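PDB 2D5F: glycinin A3B4 subunit from Glycine max, which probably serves as a seed storage protein, an 11S globulin that packs as a hexamer and holds nitrogen and carbon for the germinating seedling. Local coordinates for residues B[22-26]-B[27-31]; B[38-42]-B[43-47]; B[124-127]-B[128-131]; B[410-413]-B[414-418]; B[443-447]-B[448-452]. One frame throughout, in Å; residues are numbered along the deposited sequence.

Interaction 1: residues B[22-26]-B[27-31]; sequences RVESE and GGLIE
Val23 and Ile30 pair across a beta hairpin whose strands, 22-24 and 28-31, run antiparallel in a cupin sheet, strand 22-24 being outermost of the sheet within this chain. Backbone bonds set the register: Val23 N donates to Ile30 O at 2.8 Å, and Ile30 N returns a bond to Val23 O. Nearer the turn, Ser25 N reaches Gly28 O at 2.9 Å, while the reverse bond is long and weak. Gly27 and Gly28 suit the tight turn and the nearly flat, fully extended chain after it. Apolar contact occupies the buried face, where the branched Val23 and Ile30 meet at their CB atoms, 4.1 Å apart, with Ile30 also packing on Ile237. The other face mixes charged and apolar side chains. Arg22, bent at chi3 (89°), lays its guanidinium across Leu29, whose CD1 sits over one face, and gives Glu24 a salt bridge, NH1 to OE2 at 3.0 Å. Replacing Leu29 by an alanine would probably open a gap beneath the guanidinium and beside Glu24 CG, leaving the Arg22 end held mainly by its salt bridge. Leu29 CD1 touches Glu24 CG at 3.6 Å as well as the guanidinium face, and CD2 lies 3.3 Å from Arg22 NH2.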
loop_
_atom_site.group_PDB
_atom_site.type_symbol
_atom_site.label_atom_id
_atom_site.label_comp_id
_atom_site.label_asym_id
_atom_site.label_seq_id
_atom_site.Cartn_x
_atom_site.Cartn_y
_atom_site.Cartn_z
ATOM N N ARG B 22 11.980 5.971 -41.617
ATOM C CA ARG B 22 12.815 7.113 -41.261
ATOM C C ARG B 22 12.092 8.430 -41.511
ATOM O O ARG B 22 11.335 8.562 -42.472
ATOM C CB ARG B 22 14.119 7.086 -42.073
ATOM C CG ARG B 22 14.855 5.754 -42.001
ATOM C CD ARG B 22 16.012 5.648 -42.999
ATOM N NE ARG B 22 17.280 6.141 -42.464
ATOM C CZ ARG B 22 17.722 7.387 -42.597
ATOM N NH1 ARG B 22 17.000 8.284 -43.254
ATOM N NH2 ARG B 22 18.892 7.732 -42.077
ATOM N N VAL B 23 12.324 9.393 -40.627
ATOM C CA VAL B 23 11.744 10.726 -40.744
ATOM C C VAL B 23 12.901 11.701 -40.608
ATOM O O VAL B 23 13.417 11.909 -39.513
ATOM C CB VAL B 23 10.719 11.027 -39.618
ATOM C CG1 VAL B 23 10.356 12.515 -39.625
ATOM C CG2 VAL B 23 9.468 10.184 -39.805
ATOM N N GLU B 24 13.318 12.284 -41.726
ATOM C CA GLU B 24 14.415 13.242 -41.723
ATOM C C GLU B 24 13.886 14.651 -41.482
ATOM O O GLU B 24 13.038 15.139 -42.226
ATOM C CB GLU B 24 15.167 13.174 -43.055
ATOM C CG GLU B 24 16.023 11.924 -43.199
ATOM C CD GLU B 24 16.552 11.739 -44.604
ATOM O OE1 GLU B 24 16.941 12.751 -45.222
ATOM O OE2 GLU B 24 16.587 10.583 -45.089
ATOM N N SER B 25 14.383 15.292 -40.430
ATOM C CA SER B 25 13.961 16.645 -40.077
ATOM C C SER B 25 15.126 17.613 -40.187
ATOM O O SER B 25 16.276 17.213 -40.347
ATOM C CB SER B 25 13.436 16.694 -38.634
ATOM O OG SER B 25 12.349 15.812 -38.451
ATOM N N GLU B 26 14.819 18.896 -40.073
ATOM C CA GLU B 26 15.842 19.920 -40.143
ATOM C C GLU B 26 16.960 19.686 -39.136
ATOM O O GLU B 26 18.138 19.674 -39.495
ATOM C CB GLU B 26 15.221 21.290 -39.891
ATOM C CG GLU B 26 16.236 22.383 -39.627
ATOM C CD GLU B 26 15.579 23.703 -39.309
ATOM O OE1 GLU B 26 15.297 24.472 -40.249
ATOM O OE2 GLU B 26 15.324 23.968 -38.118
ATOM N N GLY B 27 16.582 19.497 -37.872
ATOM C CA GLY B 27 17.573 19.314 -36.828
ATOM C C GLY B 27 17.871 17.905 -36.365
ATOM O O GLY B 27 18.621 17.723 -35.403
ATOM N N GLY B 28 17.306 16.905 -37.032
ATOM C CA GLY B 28 17.565 15.541 -36.616
ATOM C C GLY B 28 16.934 14.444 -37.448
ATOM O O GLY B 28 16.482 14.662 -38.574
ATOM N N LEU B 29 16.900 13.251 -36.862
ATOM C CA LEU B 29 16.361 12.073 -37.515
ATOM C C LEU B 29 15.591 11.200 -36.525
ATOM O O LEU B 29 15.958 11.097 -35.350
ATOM C CB LEU B 29 17.518 11.262 -38.105
ATOM C CG LEU B 29 17.210 9.946 -38.813
ATOM C CD1 LEU B 29 16.436 10.227 -40.099
ATOM C CD2 LEU B 29 18.510 9.219 -39.120
ATOM N N ILE B 30 14.516 10.587 -37.006
ATOM C CA ILE B 30 13.715 9.688 -36.188
ATOM C C ILE B 30 13.558 8.400 -36.976
ATOM O O ILE B 30 13.094 8.408 -38.117
ATOM C CB ILE B 30 12.319 10.259 -35.884
ATOM C CG1 ILE B 30 12.448 11.511 -35.012
ATOM C CG2 ILE B 30 11.478 9.211 -35.162
ATOM C CD1 ILE B 30 11.118 12.144 -34.651
ATOM N N GLU B 31 13.976 7.297 -36.370
ATOM C CA GLU B 31 13.886 5.989 -36.996
ATOM C C GLU B 31 13.001 5.107 -36.135
ATOM O O GLU B 31 13.204 5.015 -34.925
ATOM C CB GLU B 31 15.275 5.373 -37.101
ATOM C CG GLU B 31 16.210 6.130 -38.018
ATOM C CD GLU B 31 17.631 5.653 -37.887
ATOM O OE1 GLU B 31 18.368 6.205 -37.045
ATOM O OE2 GLU B 31 18.009 4.709 -38.611
#

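Interaction 2: residues B[38-42]-B[43-47]; sequences PELQC and AGVTV
The carbonyls of Glu39 and Leu40 receive the amides of the chain as helix 38-43 ends: Ala43 N bonds to Glu39 O at 3.1 Å, and Leu40 O then takes two weak bonds, from Gly44 N at 2.8 Å and from Val45 N at 3.3 Å. Gly44 N also makes a weak bond to Gln41 O. Gly44, the first residue to leave helical geometry, has a positive phi (70°) that glycine adopts readily. Leu40 carries most of the side-chain contact. Its CG lies beside its own backbone N (chi1 -65°), a torsion that carries CD2 toward Val45 CG2, 4.3 Å away, and CD1 to 4.1 Å from Thr46 OG1, the two side chains crossing at a slant. Leu40 CB rests 3.4 Å from Val45 O. Leucine suits this buried angle because its two methyls can touch successive residues of the outgoing chain. Ala43, whose small methyl lies 3.7 Å from Glu39 O, packs on Val423 of the second cupin domain. Elsewhere on the helix, Cys42 SG is disulfide-bonded to Cys9, and Glu39 OE2 accepts a bond from Asn15 N. The arrangement is a Schellman motif with Gly44 at the C' position, its bonds weak, leading into strand 46-52.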
loop_
_atom_site.group_PDB
_atom_site.type_symbol
_atom_site.label_atom_id
_atom_site.label_comp_id
_atom_site.label_asym_id
_atom_site.label_seq_id
_atom_site.Cartn_x
_atom_site.Cartn_y
_atom_site.Cartn_z
ATOM N N PRO B 38 5.911 -9.522 -35.806
ATOM C CA PRO B 38 5.366 -10.447 -34.808
ATOM C C PRO B 38 6.092 -10.470 -33.461
ATOM O O PRO B 38 5.459 -10.656 -32.421
ATOM C CB PRO B 38 5.378 -11.809 -35.533
ATOM C CG PRO B 38 6.283 -11.598 -36.730
ATOM C CD PRO B 38 6.032 -10.174 -37.120
ATOM N N GLU B 39 7.406 -10.269 -33.472
ATOM C CA GLU B 39 8.177 -10.278 -32.228
ATOM C C GLU B 39 7.738 -9.129 -31.319
ATOM O O GLU B 39 7.539 -9.312 -30.108
ATOM C CB GLU B 39 9.682 -10.160 -32.524
ATOM C CG GLU B 39 10.220 -11.255 -33.439
ATOM C CD GLU B 39 10.173 -10.892 -34.922
ATOM O OE1 GLU B 39 9.246 -10.178 -35.358
ATOM O OE2 GLU B 39 11.071 -11.342 -35.663
ATOM N N LEU B 40 7.579 -7.949 -31.913
ATOM C CA LEU B 40 7.166 -6.767 -31.171
ATOM C C LEU B 40 5.705 -6.846 -30.726
ATOM O O LEU B 40 5.344 -6.309 -29.674
ATOM C CB LEU B 40 7.411 -5.506 -32.010
ATOM C CG LEU B 40 8.894 -5.213 -32.296
ATOM C CD1 LEU B 40 9.026 -3.985 -33.210
ATOM C CD2 LEU B 40 9.640 -4.979 -30.980
ATOM N N GLN B 41 4.869 -7.519 -31.512
ATOM C CA GLN B 41 3.470 -7.664 -31.138
ATOM C C GLN B 41 3.385 -8.575 -29.922
ATOM O O GLN B 41 2.550 -8.374 -29.045
ATOM C CB GLN B 41 2.650 -8.257 -32.285
ATOM C CG GLN B 41 2.568 -7.351 -33.491
ATOM C CD GLN B 41 1.504 -7.790 -34.458
ATOM O OE1 GLN B 41 1.546 -8.905 -34.978
ATOM N NE2 GLN B 41 0.534 -6.918 -34.704
ATOM N N CYS B 42 4.260 -9.575 -29.869
ATOM C CA CYS B 42 4.280 -10.493 -28.741
ATOM C C CYS B 42 4.713 -9.732 -27.480
ATOM O O CYS B 42 4.152 -9.920 -26.400
ATOM C CB CYS B 42 5.231 -11.669 -29.029
ATOM S SG CYS B 42 5.840 -12.514 -27.534
ATOM N N ALA B 43 5.692 -8.848 -27.638
ATOM C CA ALA B 43 6.218 -8.063 -26.523
ATOM C C ALA B 43 5.301 -6.913 -26.113
ATOM O O ALA B 43 5.389 -6.414 -24.992
ATOM C CB ALA B 43 7.596 -7.528 -26.878
ATOM N N GLY B 44 4.423 -6.499 -27.020
ATOM C CA GLY B 44 3.501 -5.417 -26.717
ATOM C C GLY B 44 4.196 -4.073 -26.607
ATOM O O GLY B 44 3.868 -3.258 -25.737
ATOM N N VAL B 45 5.157 -3.836 -27.497
ATOM C CA VAL B 45 5.917 -2.590 -27.499
ATOM C C VAL B 45 6.463 -2.333 -28.900
ATOM O O VAL B 45 6.305 -3.151 -29.807
ATOM C CB VAL B 45 7.168 -2.674 -26.583
ATOM C CG1 VAL B 45 6.790 -3.105 -25.168
ATOM C CG2 VAL B 45 8.178 -3.664 -27.190
ATOM N N THR B 46 7.092 -1.179 -29.065
ATOM C CA THR B 46 7.767 -0.849 -30.309
ATOM C C THR B 46 8.931 0.036 -29.896
ATOM O O THR B 46 9.014 0.450 -28.737
ATOM C CB THR B 46 6.865 -0.148 -31.356
ATOM O OG1 THR B 46 7.528 -0.202 -32.626
ATOM C CG2 THR B 46 6.612 1.299 -31.009
ATOM N N VAL B 47 9.842 0.309 -30.821
ATOM C CA VAL B 47 11.012 1.105 -30.499
ATOM C C VAL B 47 11.243 2.229 -31.496
ATOM O O VAL B 47 10.929 2.105 -32.679
ATOM C CB VAL B 47 12.278 0.208 -30.442
ATOM C CG1 VAL B 47 13.497 1.033 -30.053
ATOM C CG2 VAL B 47 12.061 -0.936 -29.449
#

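Interaction 3: residues B[124-127]-B[128-131]; sequences VIPP and GVPY. With CO3 (carbonate ion), chain E.
Unusually, Tyr131 is used on two sides at once: Ile125 lies over one face of its ring, and a carbonate ion meets its edge. Both residues flank a type II beta turn, Pro126 to Val129, which links strands 121-125 and 131-135 of the first cupin barrel. The ring stands in the crowded position between backbone N and carbonyl carbon (chi1 82°), turned back over the isoleucine. Ile125 CD1 makes a CH-pi contact, 3.9 Å from the ring centroid and 17° off its normal, and CG2 touches Tyr131 CD1 at 3.7 Å. CD1 thus sits over the face and CG2 reaches its rim. In the turn, Val129 N bonds to Pro126 O at 3.3 Å, and a water reaches both Pro126 O and Val129 O. The prolines suit the extended backbone entering the turn, and Gly128 its positive phi; Pro126 CB also packs on Val129 CG2 at 3.6 Å. Gly128 O accepts a bond from Trp384 of a neighbouring subunit. A phenylalanine in place of Tyr131 would lack the hydroxyl and would probably leave the carbonate with one donor fewer. That ion, likely from the crystallisation liquor, is also held by Arg50, His58 and Thr133. Tyr131 OH gives its proton to carbonate O2, close to the ring plane, at 2.9 Å.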
loop_
_atom_site.group_PDB
_atom_site.type_symbol
_atom_site.label_atom_id
_atom_site.label_comp_id
_atom_site.label_asym_id
_atom_site.label_seq_id
_atom_site.Cartn_x
_atom_site.Cartn_y
_atom_site.Cartn_z
ATOM N N VAL B 124 12.771 8.570 -18.480
ATOM C CA VAL B 124 11.437 7.983 -18.463
ATOM C C VAL B 124 10.407 9.063 -18.750
ATOM O O VAL B 124 10.405 10.103 -18.093
ATOM C CB VAL B 124 11.126 7.355 -17.080
ATOM C CG1 VAL B 124 9.741 6.739 -17.085
ATOM C CG2 VAL B 124 12.180 6.312 -16.733
ATOM N N ILE B 125 9.541 8.828 -19.733
ATOM C CA ILE B 125 8.494 9.794 -20.071
ATOM C C ILE B 125 7.148 9.274 -19.561
ATOM O O ILE B 125 6.698 8.211 -19.980
ATOM C CB ILE B 125 8.341 9.992 -21.591
ATOM C CG1 ILE B 125 9.707 10.213 -22.259
ATOM C CG2 ILE B 125 7.405 11.169 -21.854
ATOM C CD1 ILE B 125 10.478 11.401 -21.731
ATOM N N PRO B 126 6.491 10.010 -18.647
ATOM C CA PRO B 126 5.192 9.564 -18.124
ATOM C C PRO B 126 4.093 9.676 -19.184
ATOM O O PRO B 126 4.161 10.526 -20.075
ATOM C CB PRO B 126 4.930 10.519 -16.962
ATOM C CG PRO B 126 6.300 10.965 -16.542
ATOM C CD PRO B 126 6.999 11.156 -17.872
ATOM N N PRO B 127 3.065 8.820 -19.097
ATOM C CA PRO B 127 1.974 8.875 -20.074
ATOM C C PRO B 127 1.273 10.232 -20.009
ATOM O O PRO B 127 1.027 10.764 -18.922
ATOM C CB PRO B 127 1.048 7.740 -19.633
ATOM C CG PRO B 127 1.970 6.787 -18.915
ATOM C CD PRO B 127 2.867 7.710 -18.144
ATOM N N GLY B 128 0.982 10.791 -21.181
ATOM C CA GLY B 128 0.276 12.056 -21.264
ATOM C C GLY B 128 1.038 13.306 -20.880
ATOM O O GLY B 128 0.527 14.405 -21.051
ATOM N N VAL B 129 2.251 13.149 -20.362
ATOM C CA VAL B 129 3.050 14.301 -19.958
ATOM C C VAL B 129 3.903 14.820 -21.119
ATOM O O VAL B 129 4.697 14.073 -21.706
ATOM C CB VAL B 129 3.987 13.949 -18.778
ATOM C CG1 VAL B 129 4.885 15.133 -18.458
ATOM C CG2 VAL B 129 3.158 13.556 -17.550
ATOM N N PRO B 130 3.746 16.111 -21.465
ATOM C CA PRO B 130 4.515 16.717 -22.562
ATOM C C PRO B 130 6.002 16.786 -22.218
ATOM O O PRO B 130 6.368 17.016 -21.066
ATOM C CB PRO B 130 3.926 18.123 -22.676
ATOM C CG PRO B 130 2.567 18.012 -22.024
ATOM C CD PRO B 130 2.830 17.095 -20.865
ATOM N N TYR B 131 6.856 16.587 -23.215
ATOM C CA TYR B 131 8.291 16.686 -22.991
ATOM C C TYR B 131 8.976 17.159 -24.266
ATOM O O TYR B 131 8.467 16.944 -25.371
ATOM C CB TYR B 131 8.894 15.338 -22.579
ATOM C CG TYR B 131 9.187 14.418 -23.743
ATOM C CD1 TYR B 131 8.162 13.723 -24.383
ATOM C CD2 TYR B 131 10.491 14.267 -24.228
ATOM C CE1 TYR B 131 8.425 12.898 -25.475
ATOM C CE2 TYR B 131 10.763 13.442 -25.327
ATOM C CZ TYR B 131 9.727 12.764 -25.939
ATOM O OH TYR B 131 9.983 11.937 -27.003
HETATM C C CO3 E . 13.961 12.362 -27.583
HETATM O O1 CO3 E . 13.903 13.599 -27.874
HETATM O O2 CO3 E . 12.876 11.690 -27.494
HETATM O O3 CO3 E . 15.107 11.807 -27.382
HETATM O O HOH W 1 4.107 11.550 -22.764
#

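Interaction 4: residues B[410-413]-B[414-418]; sequences AVFD and GELRR
The Phe412 side chain, with CG anti to its backbone N (chi1 -177°) and the ring turned broadside (chi2 -86°), is carried forward along the chain until it meets Gly414 and the residues beyond. It belongs to a corner in the second cupin barrel: strand 412-413 passes through Gly414 into strand 415-417, and just before it Val411 and Phe412 both face Val403, forming a classic beta bulge. Contact is made through the far end of the ring. CE1 comes 3.4 Å from Gly414 N and 3.6 Å from Gly414 O. Gly414 is almost fully extended (phi -178°), a backbone shape glycine takes with ease. CZ also approaches Leu416 CD1 at 4.2 Å, and both of these apolar side chains pack on Leu422. The carboxylate of Asp413 is salt-bridged to Arg400 on strand 398-404, the strand to which this part of the chain is hydrogen-bonded through its backbone; an acid suits this exposed position because Arg400 pairs with it. At the edge of the ring, Glu415 O lies near the ring plane, 3.9 Å from Phe412 CZ.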
loop_
_atom_site.group_PDB
_atom_site.type_symbol
_atom_site.label_atom_id
_atom_site.label_comp_id
_atom_site.label_asym_id
_atom_site.label_seq_id
_atom_site.Cartn_x
_atom_site.Cartn_y
_atom_site.Cartn_z
ATOM N N ALA B 410 15.619 -23.535 -30.363
ATOM C CA ALA B 410 16.272 -22.236 -30.389
ATOM C C ALA B 410 15.602 -21.346 -31.436
ATOM O O ALA B 410 15.945 -21.406 -32.615
ATOM C CB ALA B 410 17.755 -22.407 -30.703
ATOM N N VAL B 411 14.648 -20.526 -31.002
ATOM C CA VAL B 411 13.928 -19.641 -31.908
ATOM C C VAL B 411 14.846 -18.565 -32.456
ATOM O O VAL B 411 14.510 -17.863 -33.417
ATOM C CB VAL B 411 12.708 -19.019 -31.217
ATOM C CG1 VAL B 411 11.680 -20.107 -30.947
ATOM C CG2 VAL B 411 13.121 -18.354 -29.906
ATOM N N PHE B 412 15.999 -18.417 -31.815
ATOM C CA PHE B 412 17.014 -17.497 -32.288
ATOM C C PHE B 412 18.356 -18.097 -31.931
ATOM O O PHE B 412 18.542 -18.625 -30.832
ATOM C CB PHE B 412 16.912 -16.098 -31.676
ATOM C CG PHE B 412 17.934 -15.136 -32.235
ATOM C CD1 PHE B 412 19.218 -15.065 -31.697
ATOM C CD2 PHE B 412 17.634 -14.354 -33.348
ATOM C CE1 PHE B 412 20.188 -14.229 -32.257
ATOM C CE2 PHE B 412 18.600 -13.512 -33.923
ATOM C CZ PHE B 412 19.879 -13.452 -33.374
ATOM N N ASP B 413 19.289 -18.021 -32.871
ATOM C CA ASP B 413 20.623 -18.559 -32.661
ATOM C C ASP B 413 21.528 -17.914 -33.689
ATOM O O ASP B 413 21.615 -18.377 -34.824
ATOM C CB ASP B 413 20.627 -20.081 -32.863
ATOM C CG ASP B 413 21.907 -20.732 -32.360
ATOM O OD1 ASP B 413 22.950 -20.049 -32.320
ATOM O OD2 ASP B 413 21.873 -21.928 -32.009
ATOM N N GLY B 414 22.188 -16.833 -33.303
ATOM C CA GLY B 414 23.065 -16.168 -34.244
ATOM C C GLY B 414 23.778 -14.983 -33.644
ATOM O O GLY B 414 23.729 -14.757 -32.440
ATOM N N GLU B 415 24.453 -14.231 -34.501
ATOM C CA GLU B 415 25.190 -13.057 -34.078
ATOM C C GLU B 415 24.210 -11.910 -33.918
ATOM O O GLU B 415 23.231 -11.818 -34.654
ATOM C CB GLU B 415 26.232 -12.677 -35.136
ATOM C CG GLU B 415 27.192 -13.794 -35.508
ATOM C CD GLU B 415 28.036 -14.245 -34.337
ATOM O OE1 GLU B 415 28.791 -13.414 -33.789
ATOM O OE2 GLU B 415 27.941 -15.430 -33.962
ATOM N N LEU B 416 24.481 -11.045 -32.951
ATOM C CA LEU B 416 23.652 -9.878 -32.699
ATOM C C LEU B 416 24.659 -8.747 -32.529
ATOM O O LEU B 416 25.602 -8.873 -31.744
ATOM C CB LEU B 416 22.833 -10.066 -31.417
ATOM C CG LEU B 416 21.636 -9.130 -31.228
ATOM C CD1 LEU B 416 20.616 -9.407 -32.316
ATOM C CD2 LEU B 416 21.014 -9.346 -29.849
ATOM N N ARG B 417 24.482 -7.657 -33.270
ATOM C CA ARG B 417 25.423 -6.550 -33.178
ATOM C C ARG B 417 24.778 -5.185 -32.997
ATOM O O ARG B 417 23.552 -5.035 -33.043
ATOM C CB ARG B 417 26.329 -6.508 -34.416
ATOM C CG ARG B 417 25.619 -6.128 -35.701
ATOM C CD ARG B 417 25.043 -7.341 -36.381
ATOM N NE ARG B 417 26.078 -8.175 -36.987
ATOM C CZ ARG B 417 25.854 -9.400 -37.453
ATOM N NH1 ARG B 417 24.635 -9.918 -37.370
ATOM N NH2 ARG B 417 26.837 -10.102 -38.007
ATOM N N ARG B 418 25.631 -4.187 -32.807
ATOM C CA ARG B 418 25.188 -2.822 -32.596
ATOM C C ARG B 418 24.054 -2.385 -33.516
ATOM O O ARG B 418 24.113 -2.567 -34.734
ATOM C CB ARG B 418 26.368 -1.865 -32.752
ATOM C CG ARG B 418 25.992 -0.411 -32.542
ATOM C CD ARG B 418 27.178 0.508 -32.719
ATOM N NE ARG B 418 26.796 1.897 -32.484
ATOM C CZ ARG B 418 27.566 2.944 -32.759
ATOM N NH1 ARG B 418 27.130 4.173 -32.510
ATOM N NH2 ARG B 418 28.773 2.763 -33.288
#

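Interaction 5: residues B[443-447]-B[448-452]; sequences VFKTH and HNAVS
His447 ND1 accepts the backbone N-H of Asn449 at 2.9 Å, a nearly straight bond (160°) that arrives near the ring plane and so uses the ring nitrogen as an acceptor. This side-chain-to-backbone bond ties the ring to the turning chain. His448 lies alongside, pointing the same way: the two ring planes are 25° apart, but they are slid so far that they barely overlap, with centroids 4.8 Å apart and His447 CE1 3.6 Å from His448 CD2. Histidine suits both places for its ring nitrogens: besides ND1 of His447, ND1 of His448 bonds to Ser356 OG. Toward the strand, Lys445 runs extended past Ala450, whose methyl touches CB and CD, each at 3.6 Å; the small alanine lets the aliphatic chain by. Lys445 NZ then donates to a water at 2.8 Å, and that water bonds on to Ala450 O at 3.2 Å.

The next shell fixes these groups. His447 O bonds to Ser368 OG, and Lys445 NZ to Gln370 OE1. Glu324 of a neighbouring subunit packs on Lys445 and accepts from Ser452 N, while Thr446, centre of an inverse gamma turn, bonds to Gln155 of another subunit. The whole is a connecting loop of the second cupin barrel, leading out of strand 438-445 to strand 452-454 and lying at subunit interfaces.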
loop_
_atom_site.group_PDB
_atom_site.type_symbol
_atom_site.label_atom_id
_atom_site.label_comp_id
_atom_site.label_asym_id
_atom_site.label_seq_id
_atom_site.Cartn_x
_atom_site.Cartn_y
_atom_site.Cartn_z
ATOM N N VAL B 443 18.615 -3.877 -21.942
ATOM C CA VAL B 443 17.492 -4.789 -22.084
ATOM C C VAL B 443 16.316 -4.150 -21.398
ATOM O O VAL B 443 16.347 -3.944 -20.189
ATOM C CB VAL B 443 17.700 -6.135 -21.378
ATOM C CG1 VAL B 443 16.605 -7.108 -21.804
ATOM C CG2 VAL B 443 19.044 -6.680 -21.681
ATOM N N PHE B 444 15.285 -3.828 -22.164
ATOM C CA PHE B 444 14.096 -3.241 -21.580
ATOM C C PHE B 444 13.203 -4.406 -21.150
ATOM O O PHE B 444 13.074 -5.392 -21.873
ATOM C CB PHE B 444 13.371 -2.375 -22.608
ATOM C CG PHE B 444 14.214 -1.266 -23.187
ATOM C CD1 PHE B 444 14.787 -1.398 -24.450
ATOM C CD2 PHE B 444 14.400 -0.076 -22.485
ATOM C CE1 PHE B 444 15.530 -0.358 -25.013
ATOM C CE2 PHE B 444 15.145 0.975 -23.038
ATOM C CZ PHE B 444 15.710 0.835 -24.302
ATOM N N LYS B 445 12.605 -4.315 -19.969
ATOM C CA LYS B 445 11.722 -5.377 -19.493
ATOM C C LYS B 445 10.398 -4.745 -19.079
ATOM O O LYS B 445 10.380 -3.720 -18.389
ATOM C CB LYS B 445 12.369 -6.129 -18.325
ATOM C CG LYS B 445 13.725 -6.736 -18.699
ATOM C CD LYS B 445 14.300 -7.615 -17.602
ATOM C CE LYS B 445 15.675 -8.132 -17.997
ATOM N NZ LYS B 445 16.242 -9.009 -16.941
ATOM N N THR B 446 9.297 -5.357 -19.510
ATOM C CA THR B 446 7.961 -4.835 -19.235
ATOM C C THR B 446 7.347 -5.120 -17.859
ATOM O O THR B 446 6.212 -5.591 -17.742
ATOM C CB THR B 446 6.970 -5.264 -20.347
ATOM O OG1 THR B 446 7.037 -6.681 -20.535
ATOM C CG2 THR B 446 7.327 -4.572 -21.658
ATOM N N HIS B 447 8.120 -4.818 -16.825
ATOM C CA HIS B 447 7.684 -4.959 -15.447
ATOM C C HIS B 447 8.556 -3.992 -14.652
ATOM O O HIS B 447 9.746 -3.851 -14.943
ATOM C CB HIS B 447 7.856 -6.398 -14.959
ATOM C CG HIS B 447 7.190 -6.669 -13.644
ATOM N ND1 HIS B 447 7.704 -6.232 -12.442
ATOM C CD2 HIS B 447 6.034 -7.310 -13.348
ATOM C CE1 HIS B 447 6.893 -6.592 -11.461
ATOM N NE2 HIS B 447 5.872 -7.246 -11.985
ATOM N N HIS B 448 7.961 -3.321 -13.660
ATOM C CA HIS B 448 8.663 -2.331 -12.835
ATOM C C HIS B 448 9.785 -2.921 -11.988
ATOM O O HIS B 448 10.685 -2.207 -11.552
ATOM C CB HIS B 448 7.664 -1.590 -11.930
ATOM C CG HIS B 448 7.198 -2.384 -10.743
ATOM N ND1 HIS B 448 7.888 -2.415 -9.547
ATOM C CD2 HIS B 448 6.110 -3.173 -10.568
ATOM C CE1 HIS B 448 7.244 -3.185 -8.687
ATOM N NE2 HIS B 448 6.162 -3.658 -9.283
ATOM N N ASN B 449 9.718 -4.225 -11.757
ATOM C CA ASN B 449 10.722 -4.928 -10.963
ATOM C C ASN B 449 10.882 -6.336 -11.547
ATOM O O ASN B 449 10.596 -7.336 -10.894
ATOM C CB ASN B 449 10.271 -4.997 -9.496
ATOM C CG ASN B 449 11.361 -5.507 -8.568
ATOM O OD1 ASN B 449 12.534 -5.569 -8.941
ATOM N ND2 ASN B 449 10.980 -5.862 -7.347
ATOM N N ALA B 450 11.330 -6.392 -12.798
ATOM C CA ALA B 450 11.520 -7.652 -13.498
ATOM C C ALA B 450 12.571 -8.499 -12.790
ATOM O O ALA B 450 13.616 -7.998 -12.382
ATOM C CB ALA B 450 11.935 -7.382 -14.937
ATOM N N VAL B 451 12.290 -9.785 -12.627
ATOM C CA VAL B 451 13.234 -10.665 -11.958
ATOM C C VAL B 451 13.624 -11.798 -12.882
ATOM O O VAL B 451 12.792 -12.345 -13.595
ATOM C CB VAL B 451 12.640 -11.258 -10.649
ATOM C CG1 VAL B 451 12.229 -10.139 -9.715
ATOM C CG2 VAL B 451 11.448 -12.127 -10.956
ATOM N N SER B 452 14.903 -12.138 -12.873
ATOM C CA SER B 452 15.389 -13.216 -13.711
ATOM C C SER B 452 16.022 -14.301 -12.854
ATOM O O SER B 452 16.257 -14.130 -11.658
ATOM C CB SER B 452 16.426 -12.688 -14.704
ATOM O OG SER B 452 17.610 -12.320 -14.023
HETATM O O HOH W 2 16.084 -7.873 -14.404
#

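How the interactions relate
Interactions 1, 2 and 3 belong to the first cupin domain and reach one sheet, while interactions 4 and 5 belong to the second. Interactions 2 and 3 are buried, and apolar side chains dominate; interaction 4 lies at the surface, and interactions 1 and 5 are partly buried. Interaction 1 carries exposed charges, whereas interaction 5 buries a lysine satisfied by water and Gln370. Interactions 1 and 2 follow each other along the chain, and their strands 28-32 and 46-52 are neighbours. Interactions 2 and 5 touch across the two domains, Val45 CG1 packing 3.8 Å from Thr446 CG2. Only interaction 3 includes a bound ion, and interactions 3 and 4 are farthest apart, with centres about 33 Å from each other.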